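Local coordinates for DNA/RNA-binding protein Alba (Thermoplasma volcanium, PDB 4Z9E), which probably binds double-stranded DNA tightly but without sequence specificity and probably takes part in DNA compaction, as a member of the histone-like Alba family, at residues L19-Q24 with N30-K35; D46-T51 with I83-S88. All blocks are in the same frame, centred on the assembly; numbering follows the deposited sequence.

Contact 1. Residues L19-Q24 with N30-K35; sequences LAVVTQ and NKIIIK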
loop_
_atom_site.group_PDB
_atom_site.type_symbol
_atom_site.label_atom_id
_atom_site.label_comp_id
_atom_site.label_asym_id
_atom_site.label_seq_id
_atom_site.Cartn_x
_atom_site.Cartn_y
_atom_site.Cartn_z
ATOM N N LEU A 19 -7.441 13.349 -11.291
ATOM C CA LEU A 19 -7.371 14.482 -12.201
ATOM C C LEU A 19 -5.992 15.131 -12.201
ATOM O O LEU A 19 -5.427 15.407 -13.274
ATOM C CB LEU A 19 -8.455 15.506 -11.848
ATOM C CG LEU A 19 -8.672 16.689 -12.814
ATOM C CD1 LEU A 19 -8.981 16.242 -14.243
ATOM C CD2 LEU A 19 -9.775 17.586 -12.286
ATOM N N ALA A 20 -5.455 15.371 -11.004
ATOM C CA ALA A 20 -4.114 15.914 -10.848
ATOM C C ALA A 20 -3.066 15.082 -11.582
ATOM O O ALA A 20 -2.155 15.618 -12.214
ATOM C CB ALA A 20 -3.780 15.987 -9.374
ATOM N N VAL A 21 -3.218 13.761 -11.510
ATOM C CA VAL A 21 -2.321 12.817 -12.172
ATOM C C VAL A 21 -2.474 12.957 -13.683
ATOM O O VAL A 21 -1.481 13.101 -14.399
ATOM C CB VAL A 21 -2.621 11.355 -11.698
ATOM C CG1 VAL A 21 -1.952 10.299 -12.563
ATOM C CG2 VAL A 21 -2.221 11.158 -10.243
ATOM N N VAL A 22 -3.716 12.929 -14.174
ATOM C CA VAL A 22 -3.946 13.000 -15.622
ATOM C C VAL A 22 -3.455 14.337 -16.186
ATOM O O VAL A 22 -2.690 14.375 -17.139
ATOM C CB VAL A 22 -5.414 12.727 -16.005
ATOM C CG1 VAL A 22 -5.639 13.032 -17.482
ATOM C CG2 VAL A 22 -5.755 11.273 -15.711
ATOM N N THR A 23 -3.881 15.428 -15.573
ATOM C CA THR A 23 -3.385 16.757 -15.941
ATOM C C THR A 23 -1.887 16.780 -16.185
ATOM O O THR A 23 -1.418 17.276 -17.212
ATOM C CB THR A 23 -3.682 17.759 -14.827
ATOM O OG1 THR A 23 -5.075 17.710 -14.541
ATOM C CG2 THR A 23 -3.317 19.185 -15.248
ATOM N N GLN A 24 -1.140 16.235 -15.234
ATOM C CA GLN A 24 0.303 16.309 -15.295
ATOM C C GLN A 24 0.924 15.431 -16.360
ATOM O O GLN A 24 1.934 15.813 -16.935
ATOM C CB GLN A 24 0.905 16.117 -13.908
ATOM C CG GLN A 24 0.560 17.323 -13.033
ATOM C CD GLN A 24 1.138 17.260 -11.642
ATOM O OE1 GLN A 24 2.097 16.527 -11.385
ATOM N NE2 GLN A 24 0.554 18.038 -10.729
ATOM N N ASN A 30 7.154 12.815 -17.416
ATOM C CA ASN A 30 7.327 11.406 -17.752
ATOM C C ASN A 30 7.045 10.482 -16.553
ATOM O O ASN A 30 6.583 9.362 -16.743
ATOM C CB ASN A 30 8.686 11.137 -18.434
ATOM C CG ASN A 30 9.875 11.415 -17.521
ATOM O OD1 ASN A 30 9.956 12.472 -16.875
ATOM N ND2 ASN A 30 10.814 10.465 -17.473
ATOM N N LYS A 31 7.298 10.996 -15.341
ATOM C CA LYS A 31 7.093 10.311 -14.060
ATOM C C LYS A 31 6.113 11.093 -13.197
ATOM O O LYS A 31 6.191 12.315 -13.133
ATOM C CB LYS A 31 8.399 10.232 -13.257
ATOM C CG LYS A 31 9.519 9.381 -13.837
ATOM C CD LYS A 31 9.145 7.902 -13.895
ATOM C CE LYS A 31 10.301 7.045 -14.414
ATOM N NZ LYS A 31 10.358 7.040 -15.913
ATOM N N ILE A 32 5.204 10.391 -12.525
ATOM C CA ILE A 32 4.408 10.982 -11.453
ATOM C C ILE A 32 4.560 10.157 -10.172
ATOM O O ILE A 32 4.614 8.918 -10.221
ATOM C CB ILE A 32 2.931 11.143 -11.851
ATOM C CG1 ILE A 32 2.762 12.370 -12.743
ATOM C CG2 ILE A 32 2.023 11.326 -10.641
ATOM C CD1 ILE A 32 2.984 12.079 -14.212
ATOM N N ILE A 33 4.675 10.873 -9.050
ATOM C CA ILE A 33 4.795 10.301 -7.729
ATOM C C ILE A 33 3.520 10.552 -6.941
ATOM O O ILE A 33 3.131 11.700 -6.711
ATOM C CB ILE A 33 5.911 10.998 -6.921
ATOM C CG1 ILE A 33 7.261 11.004 -7.669
ATOM C CG2 ILE A 33 5.981 10.431 -5.502
ATOM C CD1 ILE A 33 8.057 9.716 -7.606
ATOM N N ILE A 34 2.901 9.482 -6.473
ATOM C CA ILE A 34 1.787 9.614 -5.555
ATOM C C ILE A 34 2.269 9.210 -4.160
ATOM O O ILE A 34 2.899 8.160 -3.995
ATOM C CB ILE A 34 0.622 8.704 -5.989
ATOM C CG1 ILE A 34 0.186 9.057 -7.414
ATOM C CG2 ILE A 34 -0.527 8.805 -5.001
ATOM C CD1 ILE A 34 -0.474 7.913 -8.156
ATOM N N LYS A 35 1.943 10.023 -3.163
ATOM C CA LYS A 35 2.442 9.844 -1.802
ATOM C C LYS A 35 1.310 9.967 -0.795
ATOM O O LYS A 35 0.504 10.873 -0.893
ATOM C CB LYS A 35 3.537 10.883 -1.503
ATOM C CG LYS A 35 4.193 10.756 -0.133
ATOM C CD LYS A 35 5.403 9.809 -0.121
ATOM C CE LYS A 35 5.498 8.990 1.176
ATOM N NZ LYS A 35 5.275 9.781 2.427
#
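Val-21 meets two isoleucines with one methyl. Its CG2 lies 4.3 Å from the branch methyl CG2 of Ile-32 and 4.2 Å from the terminal CD1 of Ile-34, two residues further along the same strand face. Ile-32 therefore meets the valine with its short branch, while Ile-34 does so with the end of its long one: chi2 at 154° extends CD1 away from its own backbone and toward the helix. Gln-24, one helical turn after Val-21, adds its CB methylene, 4.3 Å from Ile-32 CG1. No hydrogen bond crosses between the segments, and the 174 Å² they bury together is modest.

On the helix side, Thr-23 bonds back to Leu-19. Leu-19 O accepts both Thr-23 N, at 2.8 Å, and the hydroxyl Thr-23 OG1, at 2.7 Å; the OG1 donor sits 46° out of the carbonyl plane, above it.

Helix and strand axes approach to 9.5 Å and run almost antiparallel, at 165°, as expected in the beta-alpha-beta unit of strand 6-8, helix 14-25 and strand 31-37. Ile-7 of the first strand touches both Val-21 and Ile-32, while helix 41-55 lies alongside, Thr-51 packing on Val-21 and both Ala-44 and Ala-48 on Ile-34.

Contact 2. Residues D46-T51 with I83-S88; sequences DVAEIT and IEITLS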
loop_
_atom_site.group_PDB
_atom_site.type_symbol
_atom_site.label_atom_id
_atom_site.label_comp_id
_atom_site.label_asym_id
_atom_site.label_seq_id
_atom_site.Cartn_x
_atom_site.Cartn_y
_atom_site.Cartn_z
ATOM N N ASP A 46 -6.065 3.306 -4.587
ATOM C CA ASP A 46 -7.227 3.646 -5.427
ATOM C C ASP A 46 -6.911 4.651 -6.548
ATOM O O ASP A 46 -7.260 4.407 -7.723
ATOM C CB ASP A 46 -8.405 4.201 -4.596
ATOM C CG ASP A 46 -8.994 3.188 -3.601
ATOM O OD1 ASP A 46 -8.749 1.949 -3.690
ATOM O OD2 ASP A 46 -9.737 3.659 -2.703
ATOM N N VAL A 47 -6.283 5.782 -6.192
ATOM C CA VAL A 47 -5.965 6.818 -7.165
ATOM C C VAL A 47 -5.183 6.229 -8.310
ATOM O O VAL A 47 -5.528 6.440 -9.461
ATOM C CB VAL A 47 -5.182 7.999 -6.552
ATOM C CG1 VAL A 47 -4.521 8.846 -7.630
ATOM C CG2 VAL A 47 -6.102 8.841 -5.686
ATOM N N ALA A 48 -4.146 5.470 -7.995
ATOM C CA ALA A 48 -3.315 4.861 -9.037
ATOM C C ALA A 48 -4.040 3.788 -9.816
ATOM O O ALA A 48 -3.747 3.580 -10.983
ATOM C CB ALA A 48 -2.022 4.282 -8.458
ATOM N N GLU A 49 -4.946 3.071 -9.176
ATOM C CA GLU A 49 -5.612 1.984 -9.876
ATOM C C GLU A 49 -6.715 2.492 -10.801
ATOM O O GLU A 49 -6.886 1.992 -11.907
ATOM C CB GLU A 49 -6.128 0.942 -8.898
ATOM C CG GLU A 49 -5.019 0.034 -8.412
ATOM C CD GLU A 49 -4.705 -1.050 -9.428
ATOM O OE1 GLU A 49 -5.629 -1.802 -9.770
ATOM O OE2 GLU A 49 -3.556 -1.162 -9.909
ATOM N N ILE A 50 -7.429 3.514 -10.362
ATOM C CA ILE A 50 -8.446 4.127 -11.203
ATOM C C ILE A 50 -7.787 4.738 -12.426
ATOM O O ILE A 50 -8.253 4.572 -13.565
ATOM C CB ILE A 50 -9.208 5.223 -10.436
ATOM C CG1 ILE A 50 -10.120 4.588 -9.415
ATOM C CG2 ILE A 50 -10.040 6.067 -11.374
ATOM C CD1 ILE A 50 -10.518 5.543 -8.317
ATOM N N THR A 51 -6.689 5.429 -12.171
ATOM C CA THR A 51 -5.955 6.096 -13.220
ATOM C C THR A 51 -5.598 5.126 -14.339
ATOM O O THR A 51 -5.815 5.407 -15.499
ATOM C CB THR A 51 -4.668 6.740 -12.668
ATOM O OG1 THR A 51 -5.014 7.866 -11.865
ATOM C CG2 THR A 51 -3.792 7.219 -13.780
ATOM N N ILE A 83 3.498 5.447 1.754
ATOM C CA ILE A 83 3.694 4.818 0.453
ATOM C C ILE A 83 4.042 5.911 -0.533
ATOM O O ILE A 83 3.574 7.043 -0.416
ATOM C CB ILE A 83 2.483 3.979 -0.008
ATOM C CG1 ILE A 83 2.809 3.188 -1.273
ATOM C CG2 ILE A 83 1.291 4.867 -0.275
ATOM C CD1 ILE A 83 1.755 2.164 -1.668
ATOM N N GLU A 84 4.909 5.555 -1.472
ATOM C CA GLU A 84 5.267 6.395 -2.583
ATOM C C GLU A 84 5.113 5.493 -3.795
ATOM O O GLU A 84 5.763 4.440 -3.869
ATOM C CB GLU A 84 6.703 6.876 -2.415
ATOM C CG GLU A 84 7.288 7.675 -3.563
ATOM C CD GLU A 84 8.782 7.963 -3.377
ATOM O OE1 GLU A 84 9.196 8.347 -2.249
ATOM O OE2 GLU A 84 9.554 7.806 -4.357
ATOM N N ILE A 85 4.213 5.881 -4.705
ATOM C CA ILE A 85 3.953 5.149 -5.962
ATOM C C ILE A 85 4.387 5.991 -7.167
ATOM O O ILE A 85 3.901 7.120 -7.367
ATOM C CB ILE A 85 2.457 4.772 -6.130
ATOM C CG1 ILE A 85 1.918 4.049 -4.903
ATOM C CG2 ILE A 85 2.241 3.890 -7.347
ATOM C CD1 ILE A 85 0.404 4.077 -4.807
ATOM N N THR A 86 5.297 5.436 -7.963
ATOM C CA THR A 86 5.793 6.094 -9.170
ATOM C C THR A 86 5.121 5.522 -10.410
ATOM O O THR A 86 5.224 4.333 -10.661
ATOM C CB THR A 86 7.326 5.915 -9.322
ATOM O OG1 THR A 86 7.963 6.419 -8.155
ATOM C CG2 THR A 86 7.866 6.662 -10.534
ATOM N N LEU A 87 4.480 6.380 -11.197
ATOM C CA LEU A 87 3.919 5.967 -12.477
ATOM C C LEU A 87 4.669 6.547 -13.675
ATOM O O LEU A 87 5.251 7.650 -13.590
ATOM C CB LEU A 87 2.461 6.403 -12.543
ATOM C CG LEU A 87 1.504 5.903 -11.456
ATOM C CD1 LEU A 87 0.116 6.508 -11.648
ATOM C CD2 LEU A 87 1.425 4.382 -11.486
ATOM N N SER A 88 4.644 5.819 -14.790
ATOM C CA SER A 88 5.118 6.370 -16.068
ATOM C C SER A 88 4.404 5.802 -17.306
ATOM O O SER A 88 3.513 4.963 -17.172
ATOM C CB SER A 88 6.616 6.156 -16.208
ATOM O OG SER A 88 6.889 4.782 -16.412
#
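Ala-48 and Ile-85 mark the nearest backbone approach of helix segment 46-51 to strand segment 83-88, with 7.9 Å between their CA atoms. The single methyl of Ala-48 points toward the strand and makes the closest contacts. Its CB is 4.4 Å from Ile-85 CD1 and also 4.4 Å from Leu-87 CD1. The angle Ile-85 CD1 - Ala-48 CB - Leu-87 CD1 is 111°, so the alanine sits between the ends of side chains two residues apart, on the same face of the strand. The outer torsion is extended in both: in Leu-87, chi2 at 177° sets CD1 anti to CA, and in Ile-85 the CD1 is likewise anti.

This is a helix laid on a beta sheet, in the beta-alpha-beta-alpha-beta-beta order of the Alba fold; strand 80-88 lies between strands 31-37 and 60-69, and Tyr-61 of the latter touches Ile-85 and Leu-87. One turn after Ala-48, Thr-51 grazes the strand with CG2, 4.5 Å from Leu-87 CD1. Its hydroxyl turns back to the helix: Thr-51 OG1 donates to Val-47 O at 2.8 Å, tilted 32° from the carbonyl plane, while Thr-51 N reaches that oxygen from the opposite face at 3.1 Å. The buried hydroxyl is thus satisfied within its own helix. Beyond the pair, Ile-85 packs on Leu-66 of the second subunit, and Glu-49 OE1 is hydrogen-bonded to Thr-68 OG1 of that subunit.

Overall arrangement
Both contacts are buried and apolar, with no hydrogen bond between segments, their centres about 8 Å apart. Each seats a helix on the same sheet: contact 1 uses helix 14-25 and strand 31-37, contact 2 helix 41-55 and strand 80-88. Main-chain pairing of these neighbouring strands joins the contacts, with Ile-34 N 2.7 Å from Ile-85 O, probably a hydrogen bond. Contact 2 has its centre about 5 Å from the chain centre, against about 9 Å, and reaches the second subunit; no other assembly chain touches contact 1. Contact 1 has branched side chains on helix and strand and a partly exposed glutamine at its margin; in contact 2 the helix offers mainly an alanine methyl.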